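Local coordinates for protein Nsp15 (Middle East respiratory syndrome-related coronavirus, PDB 5YVD) that cleaves RNA as the coronavirus endoribonuclease, probably on the 3' side of uridylates as in other EndoU-family enzymes, at residues Val26-Ile31 against Thr51-Phe55; Gly223-Phe229 against Phe299-Lys304. All coordinates share one frame; numbering follows the deposited sequence.

Contact 1 of 2, residues Val26-Ile31 against Thr51-Phe55; sequences VVNDKI and TNIAF
Val26 meets the first turn of helix 51-59 with both methyls: CG1 lies 4.0 Å from Thr51 CB, and CG2 reaches Asn52 CB at 4.2 Å. A branched apolar residue suits this buried strand end, which also packs on Val26 of the second subunit. There the backbone N of Val26 is bonded to the Asn52 carboxamide of that subunit, while Asn52 of this chain bonds Val26 N of the second subunit through OD1 and Val24 O of the second subunit through ND2.

The chain then reverses in a type II' turn from Val27 to Lys30, with Asn28 at positive phi (58°), which asparagine tolerates better than most non-glycine residues. This turn presents Asn28 O to the helix, and Thr51 OG1 donates to it over 2.7 Å, in the carbonyl plane and on a lone pair. Asn45 ND2 is a second partner of the same hydroxyl. Threonine suits this place by adding a methyl for Ile31 to its donor hydroxyl. Lys30 starts its side chain away from the helix, and NZ forms a salt bridge with Asp29 OD1 (3.2 Å) on the syn side.

Ile31 points back inward. CG1 touches Thr51 CG2 at 3.9 Å; the Ile31 side chain crosses that of Phe55 at about a right angle, and its CG2 lies over one face of the ring. The arrangement is a beta-hairpin packed against a helix, within the N-terminal oligomerisation domain.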
loop_
_atom_site.group_PDB
_atom_site.type_symbol
_atom_site.label_atom_id
_atom_site.label_comp_id
_atom_site.label_asym_id
_atom_site.label_seq_id
_atom_site.Cartn_x
_atom_site.Cartn_y
_atom_site.Cartn_z
ATOM N N VAL A 26 7.760 -1.558 -10.477
ATOM C CA VAL A 26 6.506 -0.887 -10.066
ATOM C C VAL A 26 6.284 -1.065 -8.566
ATOM O O VAL A 26 5.952 -2.154 -8.107
ATOM C CB VAL A 26 5.253 -1.448 -10.771
ATOM C CG1 VAL A 26 4.014 -0.650 -10.380
ATOM C CG2 VAL A 26 5.431 -1.439 -12.281
ATOM N N VAL A 27 6.438 0.014 -7.816
ATOM C CA VAL A 27 6.440 -0.070 -6.388
ATOM C C VAL A 27 5.348 0.832 -5.869
ATOM O O VAL A 27 5.532 2.042 -5.744
ATOM C CB VAL A 27 7.807 0.354 -5.794
ATOM C CG1 VAL A 27 7.883 -0.047 -4.320
ATOM C CG2 VAL A 27 8.976 -0.238 -6.587
ATOM N N ASN A 28 4.216 0.209 -5.550
ATOM C CA ASN A 28 3.026 0.876 -5.044
ATOM C C ASN A 28 2.597 1.916 -6.079
ATOM O O ASN A 28 2.263 1.575 -7.203
ATOM C CB ASN A 28 3.283 1.490 -3.649
ATOM C CG ASN A 28 3.658 0.449 -2.602
ATOM O OD1 ASN A 28 4.608 0.651 -1.858
ATOM N ND2 ASN A 28 2.915 -0.669 -2.538
ATOM N N ASP A 29 2.637 3.184 -5.690
ATOM C CA ASP A 29 2.253 4.277 -6.559
ATOM C C ASP A 29 3.380 4.773 -7.487
ATOM O O ASP A 29 3.161 5.703 -8.268
ATOM C CB ASP A 29 1.764 5.422 -5.675
ATOM C CG ASP A 29 2.872 5.985 -4.793
ATOM O OD1 ASP A 29 2.959 7.217 -4.637
ATOM O OD2 ASP A 29 3.684 5.185 -4.276
ATOM N N LYS A 30 4.566 4.156 -7.437
ATOM C CA LYS A 30 5.724 4.693 -8.174
ATOM C C LYS A 30 6.324 3.783 -9.251
ATOM O O LYS A 30 6.152 2.566 -9.242
ATOM C CB LYS A 30 6.817 5.106 -7.192
ATOM C CG LYS A 30 6.365 6.198 -6.235
ATOM C CD LYS A 30 7.444 6.584 -5.227
ATOM C CE LYS A 30 6.847 6.900 -3.863
ATOM N NZ LYS A 30 5.924 8.062 -3.934
ATOM N N ILE A 31 7.029 4.412 -10.185
ATOM C CA ILE A 31 7.805 3.709 -11.199
ATOM C C ILE A 31 9.302 4.076 -11.076
ATOM O O ILE A 31 9.666 5.254 -11.039
ATOM C CB ILE A 31 7.306 4.053 -12.602
ATOM C CG1 ILE A 31 5.845 3.643 -12.771
ATOM C CG2 ILE A 31 8.173 3.391 -13.661
ATOM C CD1 ILE A 31 5.617 2.188 -13.096
ATOM N N THR A 51 -0.806 1.818 -11.284
ATOM C CA THR A 51 0.349 2.612 -11.525
ATOM C C THR A 51 0.960 2.418 -12.916
ATOM O O THR A 51 1.333 3.406 -13.577
ATOM C CB THR A 51 1.393 2.314 -10.461
ATOM O OG1 THR A 51 0.867 2.650 -9.187
ATOM C CG2 THR A 51 2.609 3.156 -10.689
ATOM N N ASN A 52 1.098 1.173 -13.367
ATOM C CA ASN A 52 1.799 0.944 -14.637
ATOM C C ASN A 52 1.003 1.465 -15.848
ATOM O O ASN A 52 1.573 1.774 -16.888
ATOM C CB ASN A 52 2.170 -0.530 -14.828
ATOM C CG ASN A 52 0.971 -1.426 -14.837
ATOM O OD1 ASN A 52 0.098 -1.302 -13.987
ATOM N ND2 ASN A 52 0.913 -2.330 -15.800
ATOM N N ILE A 53 -0.312 1.576 -15.686
ATOM C CA ILE A 53 -1.200 2.022 -16.744
ATOM C C ILE A 53 -1.235 3.538 -16.771
ATOM O O ILE A 53 -1.193 4.159 -17.852
ATOM C CB ILE A 53 -2.634 1.501 -16.516
ATOM C CG1 ILE A 53 -2.653 -0.018 -16.517
ATOM C CG2 ILE A 53 -3.576 1.981 -17.613
ATOM C CD1 ILE A 53 -2.519 -0.636 -17.888
ATOM N N ALA A 54 -1.315 4.123 -15.577
ATOM C CA ALA A 54 -1.344 5.561 -15.430
ATOM C C ALA A 54 -0.091 6.154 -16.049
ATOM O O ALA A 54 -0.128 7.175 -16.716
ATOM C CB ALA A 54 -1.435 5.931 -13.974
ATOM N N PHE A 55 1.018 5.473 -15.839
ATOM C CA PHE A 55 2.297 5.834 -16.426
ATOM C C PHE A 55 2.286 5.749 -17.932
ATOM O O PHE A 55 2.961 6.545 -18.591
ATOM C CB PHE A 55 3.368 4.886 -15.869
ATOM C CG PHE A 55 4.712 4.987 -16.543
ATOM C CD1 PHE A 55 5.409 6.187 -16.570
ATOM C CD2 PHE A 55 5.304 3.865 -17.090
ATOM C CE1 PHE A 55 6.657 6.258 -17.155
ATOM C CE2 PHE A 55 6.535 3.935 -17.691
ATOM C CZ PHE A 55 7.212 5.131 -17.720
#

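Contact 2 of 2, residues Gly223-Phe229 against Phe299-Lys304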
loop_
_atom_site.group_PDB
_atom_site.type_symbol
_atom_site.label_atom_id
_atom_site.label_comp_id
_atom_site.label_asym_id
_atom_site.label_seq_id
_atom_site.Cartn_x
_atom_site.Cartn_y
_atom_site.Cartn_z
ATOM N N GLY A 223 -18.152 54.613 -13.754
ATOM C CA GLY A 223 -19.579 54.791 -13.444
ATOM C C GLY A 223 -20.208 53.638 -12.676
ATOM O O GLY A 223 -21.384 53.335 -12.867
ATOM N N LEU A 224 -19.456 53.021 -11.766
ATOM C CA LEU A 224 -19.970 51.836 -11.062
ATOM C C LEU A 224 -20.616 52.112 -9.699
ATOM O O LEU A 224 -20.877 51.205 -8.934
ATOM C CB LEU A 224 -18.868 50.776 -10.933
ATOM C CG LEU A 224 -18.317 50.274 -12.275
ATOM C CD1 LEU A 224 -17.039 49.487 -12.013
ATOM C CD2 LEU A 224 -19.324 49.431 -13.051
ATOM N N GLU A 225 -20.905 53.362 -9.414
ATOM C CA GLU A 225 -21.537 53.737 -8.155
ATOM C C GLU A 225 -22.751 52.883 -7.734
ATOM O O GLU A 225 -22.935 52.645 -6.564
ATOM C CB GLU A 225 -21.916 55.219 -8.203
ATOM C CG GLU A 225 -20.715 56.169 -8.155
ATOM C CD GLU A 225 -20.182 56.583 -9.520
ATOM O OE1 GLU A 225 -20.381 55.857 -10.515
ATOM O OE2 GLU A 225 -19.533 57.645 -9.610
ATOM N N ASN A 226 -23.560 52.405 -8.676
ATOM C CA ASN A 226 -24.765 51.623 -8.332
ATOM C C ASN A 226 -24.604 50.090 -8.398
ATOM O O ASN A 226 -25.603 49.354 -8.425
ATOM C CB ASN A 226 -25.925 52.037 -9.251
ATOM C CG ASN A 226 -26.448 53.442 -8.968
ATOM O OD1 ASN A 226 -26.050 54.119 -8.008
ATOM N ND2 ASN A 226 -27.371 53.876 -9.807
ATOM N N TYR A 227 -23.362 49.608 -8.400
ATOM C CA TYR A 227 -23.083 48.214 -8.712
ATOM C C TYR A 227 -22.294 47.449 -7.636
ATOM O O TYR A 227 -21.774 46.343 -7.882
ATOM C CB TYR A 227 -22.376 48.154 -10.071
ATOM C CG TYR A 227 -23.250 48.686 -11.171
ATOM C CD1 TYR A 227 -24.247 47.908 -11.721
ATOM C CD2 TYR A 227 -23.132 50.008 -11.607
ATOM C CE1 TYR A 227 -25.086 48.409 -12.709
ATOM C CE2 TYR A 227 -23.958 50.520 -12.603
ATOM C CZ TYR A 227 -24.932 49.712 -13.150
ATOM O OH TYR A 227 -25.750 50.193 -14.138
ATOM N N ALA A 228 -22.209 48.029 -6.447
ATOM C CA ALA A 228 -21.617 47.364 -5.293
ATOM C C ALA A 228 -20.237 46.751 -5.513
ATOM O O ALA A 228 -19.908 45.740 -4.896
ATOM C CB ALA A 228 -22.570 46.287 -4.797
ATOM N N PHE A 229 -19.410 47.355 -6.358
ATOM C CA PHE A 229 -18.097 46.774 -6.654
ATOM C C PHE A 229 -17.279 46.513 -5.396
ATOM O O PHE A 229 -16.479 45.580 -5.347
ATOM C CB PHE A 229 -17.308 47.645 -7.637
ATOM C CG PHE A 229 -17.246 47.068 -9.005
ATOM C CD1 PHE A 229 -16.032 46.905 -9.657
ATOM C CD2 PHE A 229 -18.411 46.614 -9.628
ATOM C CE1 PHE A 229 -15.983 46.320 -10.916
ATOM C CE2 PHE A 229 -18.363 46.022 -10.884
ATOM C CZ PHE A 229 -17.147 45.876 -11.527
ATOM N N PHE A 299 -17.803 41.312 -17.348
ATOM C CA PHE A 299 -18.552 41.291 -16.096
ATOM C C PHE A 299 -19.299 42.601 -15.887
ATOM O O PHE A 299 -20.431 42.610 -15.421
ATOM C CB PHE A 299 -17.596 41.066 -14.941
ATOM C CG PHE A 299 -18.266 40.951 -13.600
ATOM C CD1 PHE A 299 -18.820 39.759 -13.195
ATOM C CD2 PHE A 299 -18.284 42.025 -12.724
ATOM C CE1 PHE A 299 -19.399 39.635 -11.954
ATOM C CE2 PHE A 299 -18.860 41.914 -11.473
ATOM C CZ PHE A 299 -19.414 40.713 -11.086
ATOM N N VAL A 300 -18.664 43.709 -16.242
ATOM C CA VAL A 300 -19.311 45.009 -16.123
ATOM C C VAL A 300 -20.503 45.119 -17.105
ATOM O O VAL A 300 -21.584 45.589 -16.767
ATOM C CB VAL A 300 -18.298 46.155 -16.342
ATOM C CG1 VAL A 300 -19.012 47.492 -16.446
ATOM C CG2 VAL A 300 -17.289 46.190 -15.212
ATOM N N MET A 301 -20.296 44.659 -18.318
ATOM C CA MET A 301 -21.340 44.696 -19.322
ATOM C C MET A 301 -22.597 43.995 -18.804
ATOM O O MET A 301 -23.697 44.519 -18.921
ATOM C CB MET A 301 -20.808 44.040 -20.590
ATOM C CG MET A 301 -21.594 44.260 -21.851
ATOM S SD MET A 301 -20.528 43.778 -23.239
ATOM C CE MET A 301 -20.494 41.979 -23.123
ATOM N N ILE A 302 -22.424 42.829 -18.202
ATOM C CA ILE A 302 -23.552 42.047 -17.732
ATOM C C ILE A 302 -24.357 42.788 -16.677
ATOM O O ILE A 302 -25.593 42.779 -16.696
ATOM C CB ILE A 302 -23.067 40.728 -17.115
ATOM C CG1 ILE A 302 -22.629 39.796 -18.229
ATOM C CG2 ILE A 302 -24.148 40.078 -16.232
ATOM C CD1 ILE A 302 -21.883 38.587 -17.732
ATOM N N LEU A 303 -23.655 43.397 -15.729
ATOM C CA LEU A 303 -24.327 44.120 -14.667
ATOM C C LEU A 303 -25.127 45.306 -15.172
ATOM O O LEU A 303 -26.208 45.590 -14.656
ATOM C CB LEU A 303 -23.303 44.632 -13.675
ATOM C CG LEU A 303 -22.716 43.584 -12.768
ATOM C CD1 LEU A 303 -21.806 44.300 -11.801
ATOM C CD2 LEU A 303 -23.799 42.797 -12.050
ATOM N N LYS A 304 -24.576 46.011 -16.156
ATOM C CA LYS A 304 -25.208 47.195 -16.690
ATOM C C LYS A 304 -26.364 46.840 -17.602
ATOM O O LYS A 304 -27.069 47.724 -18.062
ATOM C CB LYS A 304 -24.176 48.050 -17.422
ATOM C CG LYS A 304 -23.202 48.738 -16.476
ATOM C CD LYS A 304 -22.370 49.779 -17.211
ATOM C CE LYS A 304 -21.633 50.708 -16.253
ATOM N NZ LYS A 304 -20.639 51.541 -16.986
HETATM O O HOH W 1 -28.391 48.137 -14.973
#
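In the EndoU-family endoribonuclease domain, a type I beta turn from Leu224 to Tyr227, lying in the loop between helices 215-221 and 229-234, packs against helix 296-304 over residues 299-304. No hydrogen bond runs directly between the two segments, so the fit depends on apolar side chains and the lysine at the solvent-facing side.

Phe229, just beyond the N-cap Ala228, sends its ring into the interface. Its CZ lies 3.7 Å from Val300 CG2, while Leu303 CD1 approaches the ring edge near its plane. Phe299 offers its own edge, CE2 to Phe229 CE2 at 4.2 Å. Leu224 CD1 sits over the centre of one face of the Phe229 ring. The other branch of that leucine, CD2, crosses to Val300 CG1 at 3.9 Å. Flat aromatic rings and branched aliphatic groups suit this buried layer, which Ile219 of helix 215-221 extends by touching both Leu224 and Phe229.

Nearer the surface, an aromatic residue with a polar end fits well. With its CG opposite the carbonyl carbon (chi1 -62°), Tyr227 slides past Leu303 in the opposite direction, CD1 lying 3.9 Å from Leu303 CB, and its hydroxyl comes out beside Lys304. A water weakly bridges Tyr227 OH and Leu303 O. Lys304 suits the exposed side because its long methylene chain can lie against apolar groups while carrying the charge onward: extended beyond CG, it passes Leu224 CD2 at CE, and its NZ is hydrogen-bonded to the backbone oxygen of Tyr222. At the near end of that chain, Lys304 CG lies 3.8 Å from Tyr227 OH.

Along the chain the two contacts follow one another, contact 1 first, and they lie on opposite sides of its centre, their own centres 51 Å apart and their nearest atoms about 38 Å apart. They share no helix, strand or sheet: residues 26-31 and 51-55 join a three-stranded antiparallel sheet to helix 51-59 in the N-terminal oligomerisation range, whereas 223-229 and 299-304 belong to the endoribonuclease range, with the middle domain's range between them in sequence. Contact 1 is reached by other subunits of the six-chain assembly, but no other chain touches contact 2. This fits a chain in which the oligomerisation region and the endoribonuclease domain are built as separate parts.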